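Local structure of extracellular protein containing a SCP domain (Bacillus anthracis, 4IFA) at residues 129-137 with 146-157. The protein is of unknown function but is an extracellular protein that joins a CAP-associated N-terminal region to a cysteine-rich secretory protein (SCP) domain. Sequence-based numbering, arbitrary orientation.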
# COMPACT_ATOMS: atom_id res chain seq x y z
N ASN A 129 2.91 -23.60 0.16
CA ASN A 129 2.36 -23.48 -1.19
C ASN A 129 3.36 -22.77 -2.10
O ASN A 129 3.29 -21.54 -2.27
CB ASN A 129 1.04 -22.70 -1.18
CG ASN A 129 0.21 -22.94 -2.43
OD1 ASN A 129 0.65 -23.64 -3.36
ND2 ASN A 129 -1.00 -22.40 -2.46
N PRO A 130 4.31 -23.54 -2.67
CA PRO A 130 5.35 -22.97 -3.53
C PRO A 130 4.85 -21.89 -4.50
O PRO A 130 3.86 -22.11 -5.22
CB PRO A 130 5.91 -24.19 -4.26
CG PRO A 130 5.77 -25.29 -3.24
CD PRO A 130 4.46 -25.01 -2.55
N LEU A 131 5.58 -20.78 -4.52
CA LEU A 131 5.29 -19.56 -5.25
C LEU A 131 5.84 -19.63 -6.66
O LEU A 131 7.01 -19.93 -6.84
CB LEU A 131 5.95 -18.42 -4.50
CG LEU A 131 5.55 -18.37 -3.04
CD1 LEU A 131 6.42 -17.40 -2.24
CD2 LEU A 131 4.07 -18.04 -2.94
N SER A 132 5.00 -19.38 -7.66
CA SER A 132 5.41 -19.52 -9.08
C SER A 132 5.95 -18.22 -9.69
O SER A 132 5.55 -17.13 -9.28
CB SER A 132 4.20 -19.95 -9.91
OG SER A 132 4.58 -20.17 -11.27
N HIS A 133 6.83 -18.34 -10.69
CA HIS A 133 7.38 -17.21 -11.43
C HIS A 133 6.48 -16.83 -12.60
O HIS A 133 6.71 -15.81 -13.23
CB HIS A 133 8.74 -17.54 -12.02
CG HIS A 133 9.83 -17.68 -11.01
ND1 HIS A 133 10.83 -16.74 -10.87
CD2 HIS A 133 10.06 -18.63 -10.07
CE1 HIS A 133 11.64 -17.12 -9.90
NE2 HIS A 133 11.20 -18.26 -9.39
N GLU A 134 5.49 -17.66 -12.88
CA GLU A 134 4.56 -17.43 -13.98
C GLU A 134 3.14 -17.62 -13.49
O GLU A 134 2.85 -18.60 -12.79
CB GLU A 134 4.81 -18.43 -15.12
CG GLU A 134 6.23 -18.40 -15.68
CD GLU A 134 6.58 -17.06 -16.30
OE1 GLU A 134 5.65 -16.40 -16.83
OE2 GLU A 134 7.77 -16.67 -16.27
N ILE A 135 2.27 -16.69 -13.85
CA ILE A 135 0.87 -16.76 -13.48
C ILE A 135 0.09 -16.61 -14.78
O ILE A 135 0.32 -15.65 -15.52
CB ILE A 135 0.47 -15.63 -12.50
CG1 ILE A 135 1.26 -15.70 -11.18
CG2 ILE A 135 -1.05 -15.66 -12.24
CD1 ILE A 135 0.91 -16.87 -10.28
N SER A 136 -0.81 -17.55 -15.05
CA SER A 136 -1.61 -17.52 -16.27
C SER A 136 -3.10 -17.45 -15.93
O SER A 136 -3.55 -18.07 -14.97
CB SER A 136 -1.33 -18.77 -17.11
OG SER A 136 0.05 -18.87 -17.44
N LEU A 137 -3.84 -16.67 -16.71
CA LEU A 137 -5.29 -16.57 -16.57
C LEU A 137 -5.89 -16.13 -17.89
O LEU A 137 -5.17 -15.73 -18.81
CB LEU A 137 -5.74 -15.63 -15.43
CG LEU A 137 -5.47 -14.12 -15.49
CD1 LEU A 137 -6.36 -13.40 -14.49
CD2 LEU A 137 -4.00 -13.79 -15.25
N PHE A 146 1.56 -13.34 -16.53
CA PHE A 146 2.47 -12.49 -15.78
C PHE A 146 3.80 -13.22 -15.62
O PHE A 146 3.83 -14.44 -15.35
CB PHE A 146 1.91 -12.13 -14.42
CG PHE A 146 0.83 -11.11 -14.47
CD1 PHE A 146 1.14 -9.76 -14.61
CD2 PHE A 146 -0.51 -11.48 -14.37
CE1 PHE A 146 0.15 -8.82 -14.64
CE2 PHE A 146 -1.51 -10.54 -14.41
CZ PHE A 146 -1.19 -9.20 -14.55
N GLU A 147 4.89 -12.49 -15.79
CA GLU A 147 6.23 -13.03 -15.61
C GLU A 147 6.88 -12.30 -14.46
O GLU A 147 7.29 -11.13 -14.61
CB GLU A 147 7.04 -12.85 -16.90
CG GLU A 147 6.55 -13.74 -18.04
CD GLU A 147 7.11 -13.37 -19.40
OE1 GLU A 147 7.57 -12.23 -19.60
OE2 GLU A 147 7.07 -14.24 -20.30
N LEU A 148 6.96 -12.96 -13.30
CA LEU A 148 7.58 -12.33 -12.13
C LEU A 148 9.09 -12.43 -12.18
O LEU A 148 9.63 -13.49 -12.50
CB LEU A 148 7.10 -12.94 -10.80
CG LEU A 148 5.65 -12.70 -10.36
CD1 LEU A 148 4.66 -13.51 -11.21
CD2 LEU A 148 5.52 -13.04 -8.87
N SER A 149 9.77 -11.34 -11.84
CA SER A 149 11.23 -11.34 -11.72
C SER A 149 11.63 -12.05 -10.43
O SER A 149 10.80 -12.30 -9.54
CB SER A 149 11.76 -9.91 -11.66
OG SER A 149 11.33 -9.26 -10.47
N ASP A 150 12.92 -12.34 -10.30
CA ASP A 150 13.42 -12.98 -9.08
C ASP A 150 13.13 -12.10 -7.87
O ASP A 150 12.74 -12.60 -6.81
CB ASP A 150 14.93 -13.26 -9.18
CG ASP A 150 15.27 -14.40 -10.14
OD1 ASP A 150 14.35 -15.08 -10.65
OD2 ASP A 150 16.48 -14.63 -10.35
N THR A 151 13.27 -10.79 -8.04
CA THR A 151 12.98 -9.83 -6.96
C THR A 151 11.52 -9.85 -6.54
O THR A 151 11.21 -9.86 -5.35
CB THR A 151 13.40 -8.41 -7.40
OG1 THR A 151 14.80 -8.45 -7.74
CG2 THR A 151 13.16 -7.36 -6.30
N GLU A 152 10.63 -9.84 -7.53
CA GLU A 152 9.20 -9.91 -7.28
C GLU A 152 8.78 -11.21 -6.56
O GLU A 152 7.92 -11.20 -5.67
CB GLU A 152 8.43 -9.70 -8.59
CG GLU A 152 8.55 -8.23 -9.06
CD GLU A 152 8.14 -8.00 -10.51
OE1 GLU A 152 8.12 -8.95 -11.31
OE2 GLU A 152 7.88 -6.82 -10.85
N VAL A 153 9.40 -12.34 -6.92
CA VAL A 153 9.10 -13.58 -6.25
C VAL A 153 9.46 -13.53 -4.74
O VAL A 153 8.78 -14.16 -3.92
CB VAL A 153 9.77 -14.78 -6.98
CG1 VAL A 153 9.75 -16.06 -6.14
CG2 VAL A 153 9.09 -15.01 -8.33
N MSE A 154 10.52 -12.79 -4.39
CA MSE A 154 10.94 -12.66 -2.99
C MSE A 154 10.29 -11.53 -2.21
O MSE A 154 10.23 -11.60 -0.98
CB MSE A 154 12.45 -12.49 -2.88
CG MSE A 154 13.24 -13.72 -3.30
SE MSE A 154 15.16 -13.51 -3.13
CE MSE A 154 15.47 -12.27 -4.59
N GLU A 155 9.85 -10.49 -2.91
CA GLU A 155 9.22 -9.34 -2.26
C GLU A 155 7.71 -9.24 -2.32
O GLU A 155 7.12 -8.64 -1.42
CB GLU A 155 9.82 -8.01 -2.82
CG GLU A 155 11.33 -7.94 -2.54
CD GLU A 155 12.01 -6.67 -3.04
OE1 GLU A 155 11.35 -5.79 -3.63
OE2 GLU A 155 13.25 -6.61 -2.87
N GLN A 156 7.10 -9.74 -3.40
CA GLN A 156 5.66 -9.59 -3.60
C GLN A 156 5.07 -10.65 -4.53
O GLN A 156 4.42 -10.33 -5.54
CB GLN A 156 5.33 -8.18 -4.10
CG GLN A 156 6.18 -7.78 -5.32
CD GLN A 156 5.69 -6.54 -6.03
OE1 GLN A 156 4.50 -6.39 -6.28
NE2 GLN A 156 6.63 -5.68 -6.44
N PRO A 157 5.29 -11.94 -4.18
CA PRO A 157 4.79 -13.04 -5.00
C PRO A 157 3.24 -13.12 -4.98
O PRO A 157 2.58 -12.51 -4.13
CB PRO A 157 5.41 -14.29 -4.33
CG PRO A 157 5.57 -13.87 -2.91
CD PRO A 157 6.01 -12.44 -2.99
O HOH W 1 9.54 -15.04 -14.90
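The imidazole of His133 has one face covered by Val153, whose CG2 forms a CH-pi contact 3.7 Å from the ring centroid and displaced toward the ND1 side. At the ring's edge, near its plane, lie Leu148 O and Asp150 OD1, the latter 3.5 Å from His133 CE1, with the Asp150 carboxylate turned nearly perpendicular to the ring (80°). The Phe146 ring is met at its edge by Leu137 CD2, which comes within 4.2 Å of Phe146 CE2, while Leu188 and Leu189 of helix 185-191 also pack on this phenylalanine. These contacts illustrate how a beta hairpin can lead, after two linking residues, into a short helix that folds back on the loop residue just ahead of the first strand. Strands 134-139 and 142-147 run antiparallel within a three-stranded sheet; Ile135 and Phe146 exchange both backbone bonds as a hydrogen-bonded pair, and Leu148 N continues the ladder to His133 O at 2.9 Å. Ile135 and Phe146 share the buried face, where Ile135 CG1 also reaches Leu148 CD1 (4.0 Å). The more exposed face carries Glu134 and Glu147. Bent at chi2 (-62°), Glu134 folds its carboxylate over Glu147 CG, and a water lies within hydrogen-bonding distance of both Glu134 OE2 and Leu148 O and can bridge them. Glu134 OE1 and Glu147 OE2 come within 4.3 Å, a like-charge approach that may raise the pKa of one of them slightly; Glu147 OE1 is hydrogen-bonded to Gln195 NE2. Ser149 and Glu152 start helix 150-155 with a capping box: Ser149 OG accepts from Glu152 N, and Ser149 N donates to Glu152 OE1 at 3.0 Å. Past the helix, Pro157 CG rests 3.7 Å from Leu131 CD1.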